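PDB 4E72: DUF3298 domain-containing protein from Pseudomonas aeruginosa, which is of unknown function but belongs to the DUF3298 family, its natural precursor probably being an exported lipoprotein. Local coordinates for residues Arg92-Ser105 / Gly117-Leu131. Sequence-based numbering, arbitrary orientation.
Sequences REQHDGLVIIELSS and GRGFINYDRRQHKVL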
# COMPACT_ATOMS: atom_id res chain seq x y z
N ARG A 92 2.01 6.14 -7.18
CA ARG A 92 3.09 6.69 -6.37
C ARG A 92 4.24 7.07 -7.32
O ARG A 92 4.79 8.15 -7.18
CB ARG A 92 3.54 5.70 -5.27
CG ARG A 92 4.69 6.28 -4.44
CD ARG A 92 4.85 5.64 -3.09
NE ARG A 92 6.09 6.10 -2.48
CZ ARG A 92 6.35 6.09 -1.18
NH1 ARG A 92 5.44 5.67 -0.31
NH2 ARG A 92 7.53 6.50 -0.73
N GLU A 93 4.60 6.17 -8.26
CA GLU A 93 5.69 6.42 -9.22
C GLU A 93 5.54 5.63 -10.50
O GLU A 93 4.93 4.57 -10.52
CB GLU A 93 7.05 6.06 -8.61
CG GLU A 93 7.72 7.18 -7.83
CD GLU A 93 8.64 6.71 -6.72
OE1 GLU A 93 9.67 6.07 -7.04
OE2 GLU A 93 8.33 6.98 -5.53
N GLN A 94 6.16 6.15 -11.57
CA GLN A 94 6.28 5.50 -12.87
C GLN A 94 7.70 5.67 -13.32
O GLN A 94 8.17 6.82 -13.42
CB GLN A 94 5.30 6.06 -13.90
CG GLN A 94 3.88 5.60 -13.64
CD GLN A 94 3.01 5.79 -14.83
OE1 GLN A 94 3.14 5.10 -15.83
NE2 GLN A 94 2.06 6.70 -14.72
N HIS A 95 8.42 4.55 -13.50
CA HIS A 95 9.82 4.54 -13.96
C HIS A 95 10.19 3.19 -14.52
O HIS A 95 9.76 2.16 -13.99
CB HIS A 95 10.82 4.95 -12.84
CG HIS A 95 10.94 3.95 -11.73
ND1 HIS A 95 11.93 2.97 -11.74
CD2 HIS A 95 10.19 3.79 -10.61
CE1 HIS A 95 11.74 2.25 -10.64
NE2 HIS A 95 10.70 2.71 -9.93
N ASP A 96 10.98 3.21 -15.59
CA ASP A 96 11.60 2.07 -16.26
C ASP A 96 10.60 0.96 -16.63
O ASP A 96 10.94 -0.23 -16.57
CB ASP A 96 12.73 1.52 -15.35
CG ASP A 96 13.83 2.55 -15.04
OD1 ASP A 96 14.45 3.05 -16.00
OD2 ASP A 96 14.04 2.87 -13.84
N GLY A 97 9.39 1.36 -17.03
CA GLY A 97 8.33 0.43 -17.39
C GLY A 97 7.53 -0.12 -16.22
O GLY A 97 6.65 -0.96 -16.41
N LEU A 98 7.83 0.34 -14.99
CA LEU A 98 7.12 -0.07 -13.77
C LEU A 98 6.08 0.96 -13.35
O LEU A 98 6.32 2.16 -13.49
CB LEU A 98 8.07 -0.30 -12.58
CG LEU A 98 9.25 -1.28 -12.70
CD1 LEU A 98 9.89 -1.45 -11.33
CD2 LEU A 98 8.81 -2.64 -13.19
N VAL A 99 4.93 0.50 -12.82
CA VAL A 99 3.89 1.39 -12.27
C VAL A 99 3.78 1.05 -10.79
O VAL A 99 3.50 -0.10 -10.46
CB VAL A 99 2.50 1.34 -12.98
CG1 VAL A 99 1.59 2.47 -12.50
CG2 VAL A 99 2.65 1.39 -14.49
N ILE A 100 4.08 2.00 -9.90
CA ILE A 100 3.99 1.76 -8.46
C ILE A 100 2.72 2.43 -7.96
O ILE A 100 2.62 3.64 -7.97
CB ILE A 100 5.24 2.17 -7.63
CG1 ILE A 100 6.59 1.79 -8.28
CG2 ILE A 100 5.11 1.73 -6.14
CD1 ILE A 100 6.83 0.34 -8.74
N ILE A 101 1.71 1.63 -7.63
CA ILE A 101 0.42 2.09 -7.15
C ILE A 101 0.39 1.95 -5.64
O ILE A 101 0.68 0.87 -5.12
CB ILE A 101 -0.76 1.32 -7.82
CG1 ILE A 101 -0.78 1.60 -9.36
CG2 ILE A 101 -2.12 1.72 -7.19
CD1 ILE A 101 -1.54 0.61 -10.17
N GLU A 102 0.08 3.05 -4.95
CA GLU A 102 -0.08 3.07 -3.49
C GLU A 102 -1.56 3.03 -3.14
O GLU A 102 -2.36 3.80 -3.70
CB GLU A 102 0.61 4.28 -2.84
CG GLU A 102 0.90 4.00 -1.37
CD GLU A 102 1.61 5.05 -0.54
OE1 GLU A 102 2.49 5.77 -1.07
OE2 GLU A 102 1.34 5.09 0.69
N LEU A 103 -1.92 2.13 -2.20
CA LEU A 103 -3.29 1.90 -1.73
C LEU A 103 -3.49 2.36 -0.30
O LEU A 103 -2.65 2.10 0.55
CB LEU A 103 -3.61 0.40 -1.82
CG LEU A 103 -3.22 -0.32 -3.13
CD1 LEU A 103 -3.00 -1.77 -2.89
CD2 LEU A 103 -4.26 -0.09 -4.23
N SER A 104 -4.63 3.05 -0.04
CA SER A 104 -5.03 3.57 1.27
C SER A 104 -6.45 3.20 1.55
O SER A 104 -7.31 3.27 0.67
CB SER A 104 -4.93 5.09 1.33
OG SER A 104 -3.65 5.57 0.95
N SER A 105 -6.71 2.90 2.81
CA SER A 105 -8.04 2.62 3.30
C SER A 105 -8.19 3.21 4.69
O SER A 105 -7.20 3.35 5.42
CB SER A 105 -8.33 1.12 3.31
OG SER A 105 -7.46 0.43 4.20
N GLY A 117 -5.44 1.27 6.56
CA GLY A 117 -4.76 0.23 5.79
C GLY A 117 -3.90 0.87 4.71
O GLY A 117 -4.23 1.94 4.20
N ARG A 118 -2.80 0.21 4.36
CA ARG A 118 -1.88 0.65 3.28
C ARG A 118 -1.48 -0.56 2.51
O ARG A 118 -1.53 -1.65 3.05
CB ARG A 118 -0.62 1.40 3.79
CG ARG A 118 -0.87 2.76 4.41
CD ARG A 118 -1.28 3.84 3.42
NE ARG A 118 -1.41 5.14 4.08
CZ ARG A 118 -2.45 5.53 4.83
NH1 ARG A 118 -3.50 4.72 5.00
NH2 ARG A 118 -2.45 6.72 5.41
N GLY A 119 -1.09 -0.36 1.26
CA GLY A 119 -0.66 -1.43 0.36
C GLY A 119 0.05 -0.90 -0.88
O GLY A 119 -0.00 0.30 -1.19
N PHE A 120 0.73 -1.80 -1.57
CA PHE A 120 1.40 -1.44 -2.83
C PHE A 120 1.01 -2.41 -3.93
O PHE A 120 0.69 -3.57 -3.66
CB PHE A 120 2.94 -1.45 -2.68
CG PHE A 120 3.56 -0.37 -1.84
CD1 PHE A 120 3.34 0.98 -2.14
CD2 PHE A 120 4.46 -0.69 -0.83
CE1 PHE A 120 3.95 1.99 -1.37
CE2 PHE A 120 5.08 0.32 -0.08
CZ PHE A 120 4.81 1.65 -0.35
N ILE A 121 1.05 -1.92 -5.16
CA ILE A 121 0.98 -2.71 -6.38
C ILE A 121 2.26 -2.35 -7.15
O ILE A 121 2.52 -1.17 -7.38
CB ILE A 121 -0.29 -2.50 -7.24
CG1 ILE A 121 -1.60 -2.75 -6.44
CG2 ILE A 121 -0.22 -3.35 -8.54
CD1 ILE A 121 -2.90 -2.28 -7.17
N ASN A 122 3.06 -3.34 -7.50
CA ASN A 122 4.26 -3.16 -8.34
C ASN A 122 3.95 -3.82 -9.69
O ASN A 122 4.07 -5.02 -9.83
CB ASN A 122 5.52 -3.74 -7.69
CG ASN A 122 5.90 -3.05 -6.43
OD1 ASN A 122 6.69 -2.10 -6.44
ND2 ASN A 122 5.33 -3.50 -5.30
N TYR A 123 3.45 -3.04 -10.63
CA TYR A 123 3.07 -3.56 -11.93
C TYR A 123 4.17 -3.35 -12.98
O TYR A 123 4.52 -2.22 -13.29
CB TYR A 123 1.77 -2.90 -12.39
CG TYR A 123 1.20 -3.55 -13.64
CD1 TYR A 123 0.44 -4.71 -13.56
CD2 TYR A 123 1.41 -2.98 -14.89
CE1 TYR A 123 -0.07 -5.32 -14.71
CE2 TYR A 123 0.92 -3.59 -16.05
CZ TYR A 123 0.18 -4.76 -15.95
OH TYR A 123 -0.36 -5.34 -17.07
N ASP A 124 4.69 -4.45 -13.53
CA ASP A 124 5.71 -4.42 -14.60
C ASP A 124 5.02 -4.45 -15.97
O ASP A 124 4.33 -5.42 -16.29
CB ASP A 124 6.69 -5.58 -14.44
CG ASP A 124 7.87 -5.62 -15.43
OD1 ASP A 124 8.20 -4.55 -16.01
OD2 ASP A 124 8.48 -6.68 -15.57
N ARG A 125 5.17 -3.38 -16.73
CA ARG A 125 4.55 -3.26 -18.06
C ARG A 125 5.27 -4.08 -19.14
O ARG A 125 4.66 -4.40 -20.16
CB ARG A 125 4.50 -1.78 -18.50
CG ARG A 125 3.58 -0.91 -17.66
CD ARG A 125 3.94 0.53 -17.86
NE ARG A 125 3.78 0.95 -19.25
CZ ARG A 125 4.36 2.02 -19.79
NH1 ARG A 125 5.15 2.79 -19.07
NH2 ARG A 125 4.15 2.31 -21.07
N ARG A 126 6.56 -4.40 -18.92
CA ARG A 126 7.38 -5.19 -19.83
C ARG A 126 6.84 -6.64 -19.86
O ARG A 126 6.76 -7.23 -20.93
CB ARG A 126 8.87 -5.14 -19.40
CG ARG A 126 9.87 -5.67 -20.42
CD ARG A 126 11.25 -5.79 -19.79
NE ARG A 126 12.24 -6.36 -20.70
CZ ARG A 126 13.42 -6.83 -20.33
NH1 ARG A 126 13.77 -6.83 -19.05
NH2 ARG A 126 14.26 -7.33 -21.23
N GLN A 127 6.43 -7.16 -18.69
CA GLN A 127 5.86 -8.50 -18.49
C GLN A 127 4.31 -8.53 -18.38
O GLN A 127 3.74 -9.62 -18.49
CB GLN A 127 6.43 -9.12 -17.20
CG GLN A 127 7.90 -9.53 -17.26
CD GLN A 127 8.35 -10.06 -15.92
OE1 GLN A 127 8.32 -11.27 -15.67
NE2 GLN A 127 8.70 -9.17 -15.01
N HIS A 128 3.65 -7.37 -18.13
CA HIS A 128 2.19 -7.23 -17.91
C HIS A 128 1.83 -8.09 -16.69
O HIS A 128 0.98 -8.98 -16.74
CB HIS A 128 1.35 -7.59 -19.16
CG HIS A 128 1.86 -6.95 -20.42
ND1 HIS A 128 1.58 -5.63 -20.73
CD2 HIS A 128 2.61 -7.49 -21.41
CE1 HIS A 128 2.16 -5.41 -21.90
NE2 HIS A 128 2.80 -6.49 -22.35
N LYS A 129 2.53 -7.82 -15.59
CA LYS A 129 2.47 -8.60 -14.36
C LYS A 129 2.62 -7.75 -13.10
O LYS A 129 3.44 -6.85 -13.07
CB LYS A 129 3.65 -9.59 -14.42
CG LYS A 129 3.68 -10.70 -13.38
CD LYS A 129 4.94 -11.55 -13.55
CE LYS A 129 5.00 -12.71 -12.59
NZ LYS A 129 5.84 -13.81 -13.13
N VAL A 130 1.91 -8.14 -12.04
CA VAL A 130 2.08 -7.61 -10.69
C VAL A 130 3.24 -8.41 -10.10
O VAL A 130 3.19 -9.64 -10.12
CB VAL A 130 0.78 -7.73 -9.83
CG1 VAL A 130 1.06 -7.39 -8.36
CG2 VAL A 130 -0.31 -6.83 -10.37
N LEU A 131 4.26 -7.74 -9.59
CA LEU A 131 5.40 -8.43 -8.98
C LEU A 131 5.20 -8.61 -7.47
O LEU A 131 4.91 -7.65 -6.75
CB LEU A 131 6.71 -7.67 -9.23
CG LEU A 131 7.02 -7.25 -10.67
CD1 LEU A 131 8.11 -6.22 -10.69
CD2 LEU A 131 7.37 -8.45 -11.56
O HOH W 1 5.29 3.23 -16.38
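Strands 98-108 and 115-124 form a beta hairpin inside the mixed sheet, paired here over 98-105 and 117-124, and they illustrate how one backbone register serves two different faces. Val99, Ile101, Leu103 and Ser105 pair with Tyr123, Ile121, Gly119 and Gly117 through reciprocal N-H to O bonds, Val99 N to Tyr123 O being 2.8 Å. Beyond them, Arg125 N continues the pairing to Gly97 O in the type I' turn of His95-Leu98. On the face under helix 44-54, Ile101 and Ile121 lie side by side, CB to CB 3.9 Å, while Leu103 crosses Ile121 nearly at a right angle and lays CD1 against the bare Gly119 backbone, 3.8 Å from its C. The other face, toward strands 179-181 and 187-190, is more polar. Glu102 runs alongside Phe120, CG 3.7 Å from CE1; its extended chain, with CG anti to N (chi1 -158°), carries OE1 into a salt bridge with Arg92 NH1, which has a second in Glu205. Ile100 CD1 approaches Asn122 OD1, which accepts from Leu182 N while ND2 donates to Val180 O. Past Ser104 OG, which lies over one guanidinium face of Arg118, Gly117 O takes Ser105 N and Arg118 NH1 from opposite faces of its carbonyl plane, each at 3.0 Å.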